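Long-range contacts in DNA helicase assembly protein (Enterobacteria phage T4, PDB 1C1K), which binds replication fork DNA and loads the phage replicative helicase onto DNA covered by the single-stranded DNA-binding protein: residues A[11-16]-A[65-70]; A[75-80]-A[97-102]. All blocks are in the same frame, centred on the assembly; numbering follows the deposited sequence.

Contact 1 of 2, residues A[11-16]-A[65-70]; sequences ERYIDG and KYKLKE
Lys67 reaches across to Glu11 and Tyr13, and its side chain touches one or both of them along its whole length. CB lies beside the backbone oxygens of Glu11 and Arg12. CG packs against the phenol end of Tyr13, 3.4 Å from CZ. CD and CE then pass between Tyr13 OH and Glu11 OE1. The chain bends near its end, with chi4 at -69°, and this turns NZ back toward the 11-16 loop. There NZ donates two hydrogen bonds. Lys67 NZ lies 3.0 Å from Glu11 O, in the carbonyl plane and on a lone pair. The other bond is a salt bridge to Glu11 OE1, met from above the carboxylate plane.

Glu11 OE2, the other carboxylate oxygen, is bound by Lys69, whose NZ lies 2.6 Å away on the syn lone pair. Glu11 is thus shared by two lysines in one salt-bridge network, and a water joins OE1 to Lys69 NZ. The start of helix 68-81 is tied down too. Leu68 N donates to Arg12 O at 2.7 Å. The backbone N-H of Lys67, the N-cap residue, points to Glu70 OE1, 2.8 Å from N, which is one half of a capping box. A second water links Tyr13 OH, Lys65 O and Glu70 OE1. Tyr13 also turns its ring edge toward Lys65 O.

The Arg12 side chain runs alongside Leu68, but its guanidinium is held by the backbone oxygens of Ala8 and Gly9. On the inner side Ile14 CD1 meets Leu68 CD1 at 4.3 Å. Ile14 continues onto Val19, and Leu68 onto Leu22, both of helix 16-30. The contact therefore fastens the loop between strand 2-4 and helix 16-30 over the turn joining helices 56-65 and 68-81, at the protein surface.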
loop_
_atom_site.group_PDB
_atom_site.type_symbol
_atom_site.label_atom_id
_atom_site.label_comp_id
_atom_site.label_asym_id
_atom_site.label_seq_id
_atom_site.Cartn_x
_atom_site.Cartn_y
_atom_site.Cartn_z
ATOM N N GLU A 11 1.549 14.857 15.756
ATOM C CA GLU A 11 2.388 14.770 16.951
ATOM C C GLU A 11 1.579 14.493 18.214
ATOM O O GLU A 11 2.146 14.229 19.274
ATOM C CB GLU A 11 3.177 16.066 17.147
ATOM C CG GLU A 11 4.198 16.342 16.055
ATOM C CD GLU A 11 5.206 15.225 15.907
ATOM O OE1 GLU A 11 5.839 14.851 16.919
ATOM O OE2 GLU A 11 5.366 14.722 14.776
ATOM N N ARG A 12 0.257 14.548 18.089
ATOM C CA ARG A 12 -0.646 14.340 19.219
ATOM C C ARG A 12 -0.715 12.934 19.797
ATOM O O ARG A 12 -0.538 11.939 19.095
ATOM C CB ARG A 12 -2.086 14.690 18.827
ATOM C CG ARG A 12 -2.384 16.137 18.556
ATOM C CD ARG A 12 -3.853 16.274 18.158
ATOM N NE ARG A 12 -4.104 15.773 16.806
ATOM C CZ ARG A 12 -5.262 15.266 16.385
ATOM N NH1 ARG A 12 -6.300 15.180 17.206
ATOM N NH2 ARG A 12 -5.388 14.862 15.132
ATOM N N TYR A 13 -1.000 12.869 21.093
ATOM C CA TYR A 13 -1.212 11.597 21.761
ATOM C C TYR A 13 -2.731 11.553 21.941
ATOM O O TYR A 13 -3.368 12.586 22.202
ATOM C CB TYR A 13 -0.499 11.551 23.108
ATOM C CG TYR A 13 0.996 11.382 22.942
ATOM C CD1 TYR A 13 1.848 12.481 23.020
ATOM C CD2 TYR A 13 1.553 10.133 22.634
ATOM C CE1 TYR A 13 3.220 12.353 22.792
ATOM C CE2 TYR A 13 2.930 9.997 22.403
ATOM C CZ TYR A 13 3.750 11.113 22.482
ATOM O OH TYR A 13 5.101 11.002 22.245
ATOM N N ILE A 14 -3.308 10.368 21.770
ATOM C CA ILE A 14 -4.750 10.184 21.878
ATOM C C ILE A 14 -5.071 9.009 22.800
ATOM O O ILE A 14 -4.166 8.293 23.223
ATOM C CB ILE A 14 -5.360 9.958 20.470
ATOM C CG1 ILE A 14 -4.793 8.679 19.839
ATOM C CG2 ILE A 14 -5.030 11.156 19.582
ATOM C CD1 ILE A 14 -5.357 8.371 18.462
ATOM N N ASP A 15 -6.349 8.814 23.122
ATOM C CA ASP A 15 -6.704 7.723 24.021
ATOM C C ASP A 15 -6.952 6.385 23.322
ATOM O O ASP A 15 -6.926 6.298 22.098
ATOM C CB ASP A 15 -7.890 8.117 24.931
ATOM C CG ASP A 15 -9.189 8.364 24.177
ATOM O OD1 ASP A 15 -9.310 7.977 22.993
ATOM O OD2 ASP A 15 -10.110 8.949 24.797
ATOM N N GLY A 16 -7.166 5.345 24.122
ATOM C CA GLY A 16 -7.375 4.008 23.593
ATOM C C GLY A 16 -8.510 3.850 22.607
ATOM O O GLY A 16 -8.344 3.217 21.561
ATOM N N LYS A 65 1.880 4.887 24.267
ATOM C CA LYS A 65 3.209 5.117 23.724
ATOM C C LYS A 65 3.405 5.850 22.405
ATOM O O LYS A 65 4.372 6.598 22.259
ATOM C CB LYS A 65 3.918 3.762 23.631
ATOM C CG LYS A 65 5.287 3.804 22.986
ATOM C CD LYS A 65 5.960 2.446 23.065
ATOM C CE LYS A 65 7.299 2.451 22.350
ATOM N NZ LYS A 65 8.421 2.738 23.290
ATOM N N TYR A 66 2.506 5.645 21.450
ATOM C CA TYR A 66 2.678 6.230 20.126
ATOM C C TYR A 66 1.871 7.466 19.768
ATOM O O TYR A 66 0.699 7.578 20.116
ATOM C CB TYR A 66 2.423 5.148 19.067
ATOM C CG TYR A 66 3.304 3.928 19.229
ATOM C CD1 TYR A 66 2.843 2.790 19.897
ATOM C CD2 TYR A 66 4.608 3.915 18.733
ATOM C CE1 TYR A 66 3.653 1.674 20.070
ATOM C CE2 TYR A 66 5.431 2.799 18.900
ATOM C CZ TYR A 66 4.945 1.686 19.570
ATOM O OH TYR A 66 5.761 0.597 19.756
ATOM N N LYS A 67 2.519 8.385 19.051
ATOM C CA LYS A 67 1.873 9.607 18.596
ATOM C C LYS A 67 0.958 9.230 17.441
ATOM O O LYS A 67 1.106 8.162 16.847
ATOM C CB LYS A 67 2.906 10.621 18.104
ATOM C CG LYS A 67 4.047 10.888 19.061
ATOM C CD LYS A 67 5.173 11.631 18.350
ATOM C CE LYS A 67 5.906 12.556 19.301
ATOM N NZ LYS A 67 5.047 13.704 19.723
ATOM N N LEU A 68 0.014 10.108 17.123
ATOM C CA LEU A 68 -0.932 9.856 16.043
ATOM C C LEU A 68 -0.263 9.450 14.728
ATOM O O LEU A 68 -0.696 8.497 14.078
ATOM C CB LEU A 68 -1.807 11.094 15.822
ATOM C CG LEU A 68 -2.805 11.039 14.659
ATOM C CD1 LEU A 68 -3.715 9.824 14.803
ATOM C CD2 LEU A 68 -3.632 12.324 14.627
ATOM N N LYS A 69 0.783 10.169 14.331
ATOM C CA LYS A 69 1.476 9.851 13.083
ATOM C C LYS A 69 2.053 8.431 13.115
ATOM O O LYS A 69 1.986 7.697 12.121
ATOM C CB LYS A 69 2.589 10.874 12.813
ATOM C CG LYS A 69 3.677 10.911 13.871
ATOM C CD LYS A 69 4.727 11.973 13.552
ATOM C CE LYS A 69 6.028 11.692 14.286
ATOM N NZ LYS A 69 7.012 12.801 14.123
ATOM N N GLU A 70 2.607 8.039 14.259
ATOM C CA GLU A 70 3.173 6.702 14.398
ATOM C C GLU A 70 2.051 5.652 14.361
ATOM O O GLU A 70 2.188 4.597 13.731
ATOM C CB GLU A 70 3.955 6.601 15.711
ATOM C CG GLU A 70 5.133 7.576 15.791
ATOM C CD GLU A 70 5.824 7.585 17.149
ATOM O OE1 GLU A 70 5.140 7.758 18.184
ATOM O OE2 GLU A 70 7.064 7.427 17.181
HETATM O O HOH W 1 8.333 13.679 16.634
HETATM O O HOH W 2 5.807 8.489 20.792
HETATM O O HOH W 3 -1.463 8.261 21.580
#

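Contact 2 of 2, residues A[75-80]-A[97-102]; sequences FISNLV and VFYREY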
loop_
_atom_site.group_PDB
_atom_site.type_symbol
_atom_site.label_atom_id
_atom_site.label_comp_id
_atom_site.label_asym_id
_atom_site.label_seq_id
_atom_site.Cartn_x
_atom_site.Cartn_y
_atom_site.Cartn_z
ATOM N N PHE A 75 -0.779 1.180 11.519
ATOM C CA PHE A 75 -1.949 0.590 10.888
ATOM C C PHE A 75 -1.856 0.527 9.374
ATOM O O PHE A 75 -2.214 -0.493 8.788
ATOM C CB PHE A 75 -3.213 1.329 11.328
ATOM C CG PHE A 75 -3.491 1.208 12.804
ATOM C CD1 PHE A 75 -3.939 2.303 13.533
ATOM C CD2 PHE A 75 -3.263 0.004 13.475
ATOM C CE1 PHE A 75 -4.155 2.207 14.909
ATOM C CE2 PHE A 75 -3.476 -0.104 14.849
ATOM C CZ PHE A 75 -3.923 1.004 15.570
ATOM N N ILE A 76 -1.367 1.592 8.744
ATOM C CA ILE A 76 -1.244 1.613 7.290
ATOM C C ILE A 76 -0.265 0.542 6.805
ATOM O O ILE A 76 -0.607 -0.275 5.950
ATOM C CB ILE A 76 -0.772 2.998 6.777
ATOM C CG1 ILE A 76 -1.862 4.043 7.019
ATOM C CG2 ILE A 76 -0.472 2.932 5.278
ATOM C CD1 ILE A 76 -1.368 5.478 6.897
ATOM N N SER A 77 0.947 0.542 7.350
ATOM C CA SER A 77 1.946 -0.442 6.936
ATOM C C SER A 77 1.412 -1.864 7.044
ATOM O O SER A 77 1.561 -2.660 6.114
ATOM C CB SER A 77 3.225 -0.301 7.768
ATOM O OG SER A 77 3.010 -0.664 9.119
ATOM N N ASN A 78 0.774 -2.183 8.168
ATOM C CA ASN A 78 0.227 -3.522 8.375
ATOM C C ASN A 78 -0.932 -3.865 7.451
ATOM O O ASN A 78 -0.953 -4.931 6.837
ATOM C CB ASN A 78 -0.240 -3.692 9.822
ATOM C CG ASN A 78 0.878 -4.118 10.743
ATOM O OD1 ASN A 78 1.169 -5.309 10.877
ATOM N ND2 ASN A 78 1.518 -3.146 11.384
ATOM N N LEU A 79 -1.907 -2.969 7.349
ATOM C CA LEU A 79 -3.068 -3.243 6.513
ATOM C C LEU A 79 -2.766 -3.270 5.022
ATOM O O LEU A 79 -3.535 -3.832 4.239
ATOM C CB LEU A 79 -4.177 -2.235 6.820
ATOM C CG LEU A 79 -4.826 -2.495 8.181
ATOM C CD1 LEU A 79 -5.588 -1.266 8.633
ATOM C CD2 LEU A 79 -5.759 -3.699 8.082
ATOM N N VAL A 80 -1.650 -2.674 4.619
ATOM C CA VAL A 80 -1.292 -2.680 3.205
ATOM C C VAL A 80 -0.429 -3.883 2.844
ATOM O O VAL A 80 -0.794 -4.684 1.976
ATOM C CB VAL A 80 -0.507 -1.411 2.794
ATOM C CG1 VAL A 80 0.100 -1.608 1.403
ATOM C CG2 VAL A 80 -1.413 -0.207 2.798
ATOM N N VAL A 97 6.059 -5.379 15.336
ATOM C CA VAL A 97 7.266 -5.931 14.740
ATOM C C VAL A 97 7.238 -5.617 13.249
ATOM O O VAL A 97 8.216 -5.125 12.691
ATOM C CB VAL A 97 7.330 -7.459 14.935
ATOM C CG1 VAL A 97 8.342 -8.063 13.982
ATOM C CG2 VAL A 97 7.703 -7.783 16.367
ATOM N N PHE A 98 6.100 -5.887 12.612
ATOM C CA PHE A 98 5.951 -5.644 11.182
ATOM C C PHE A 98 6.160 -4.177 10.830
ATOM O O PHE A 98 6.801 -3.856 9.833
ATOM C CB PHE A 98 4.567 -6.096 10.704
ATOM C CG PHE A 98 4.400 -6.037 9.212
ATOM C CD1 PHE A 98 4.644 -7.160 8.430
ATOM C CD2 PHE A 98 4.033 -4.849 8.585
ATOM C CE1 PHE A 98 4.531 -7.104 7.046
ATOM C CE2 PHE A 98 3.918 -4.778 7.203
ATOM C CZ PHE A 98 4.168 -5.909 6.429
ATOM N N TYR A 99 5.616 -3.291 11.655
ATOM C CA TYR A 99 5.730 -1.855 11.439
ATOM C C TYR A 99 7.175 -1.362 11.523
ATOM O O TYR A 99 7.617 -0.561 10.692
ATOM C CB TYR A 99 4.870 -1.122 12.469
ATOM C CG TYR A 99 5.347 0.268 12.814
ATOM C CD1 TYR A 99 5.093 1.343 11.964
ATOM C CD2 TYR A 99 5.992 0.519 14.021
ATOM C CE1 TYR A 99 5.460 2.639 12.312
ATOM C CE2 TYR A 99 6.365 1.805 14.379
ATOM C CZ TYR A 99 6.090 2.864 13.522
ATOM O OH TYR A 99 6.418 4.146 13.901
ATOM N N ARG A 100 7.905 -1.826 12.532
ATOM C CA ARG A 100 9.293 -1.412 12.692
ATOM C C ARG A 100 10.087 -1.788 11.440
ATOM O O ARG A 100 10.906 -1.009 10.951
ATOM C CB ARG A 100 9.901 -2.070 13.935
ATOM C CG ARG A 100 9.479 -1.408 15.244
ATOM C CD ARG A 100 10.311 -1.876 16.436
ATOM N NE ARG A 100 9.865 -3.169 16.951
ATOM C CZ ARG A 100 8.805 -3.342 17.737
ATOM N NH1 ARG A 100 8.069 -2.301 18.108
ATOM N NH2 ARG A 100 8.480 -4.558 18.155
ATOM N N GLU A 101 9.826 -2.979 10.910
ATOM C CA GLU A 101 10.517 -3.437 9.714
ATOM C C GLU A 101 10.101 -2.621 8.491
ATOM O O GLU A 101 10.923 -2.328 7.624
ATOM C CB GLU A 101 10.225 -4.919 9.469
ATOM C CG GLU A 101 11.468 -5.770 9.260
ATOM C CD GLU A 101 11.922 -5.809 7.810
ATOM O OE1 GLU A 101 13.134 -5.626 7.558
ATOM O OE2 GLU A 101 11.066 -6.026 6.922
ATOM N N TYR A 102 8.828 -2.237 8.432
ATOM C CA TYR A 102 8.321 -1.467 7.298
ATOM C C TYR A 102 8.723 0.010 7.250
ATOM O O TYR A 102 8.865 0.574 6.162
ATOM C CB TYR A 102 6.795 -1.581 7.224
ATOM C CG TYR A 102 6.263 -1.585 5.805
ATOM C CD1 TYR A 102 6.264 -2.754 5.043
ATOM C CD2 TYR A 102 5.756 -0.419 5.224
ATOM C CE1 TYR A 102 5.770 -2.767 3.736
ATOM C CE2 TYR A 102 5.258 -0.421 3.917
ATOM C CZ TYR A 102 5.265 -1.601 3.179
ATOM O OH TYR A 102 4.743 -1.625 1.898
#
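Ser77 OG sits against Tyr99, 3.8 Å from its CA, but its hydrogen bonding turns back to its own helix. The single hydroxyl proton has Leu73 O and Ile74 O as acceptors and can be shared between them. Its chi1 of 68° places OG between the backbone N and the carbonyl carbon, turned toward the preceding turn. This polar atom is satisfied within helix 68-81, so it can face a neighbouring helix without a bond across. Ser77 CB packs beside the ring of Tyr102, 3.6 Å from CD2.

The Asn78 amide is held from both helices. Its ND2 bonds Ile74 O of its own helix and Ala95 O at the start of helix 95-107, and its OD1 bonds Asn82 ND2. With the amide so held, Asn78 and Phe98 run antiparallel alongside each other, amide and ring planes 46° apart. Asn78 OD1 comes to 3.5 Å from Phe98 CB.

These groups form the meeting point of two helices. The short segments cross at 98°, with axes 8.9 Å apart at their closest. Such a steep crossing confines the contact to a small patch, with Ser77 and Tyr99 the nearest pair by CA. The small Ser77 side chain lies where the two backbones come nearest.

The aromatic residues spread from this point. Phe98 reaches across with CE2 3.4 Å from Ser77 O. It also touches Ala81 and Asn82. Tyr99 leads away along helix 68-81, where it packs on Leu73 and Ile74. Tyr102 packs on Ala81 as well, and its OH is hydrogen-bonded to Glu159 OE2 of helix 158-168.

In the fold
Contact 1 and contact 2 lie about 16 Å apart between centres. Both segments of contact 1 come earlier in the chain than those of contact 2. Helix 68-81 serves both. Its first turn meets the 11-16 loop, and its second half crosses helix 95-107. Contact 1 is at the surface, about 22 Å from the chain centre to its own centre, while contact 2 is buried. The two also touch directly, with Glu70 CB 3.9 Å from Tyr99 OH. All four segments belong to the N-terminal gp59 family region of this two-domain, largely helical DNA-binding protein. Helix 68-81 thus joins an outer loop to the helical interior of that region.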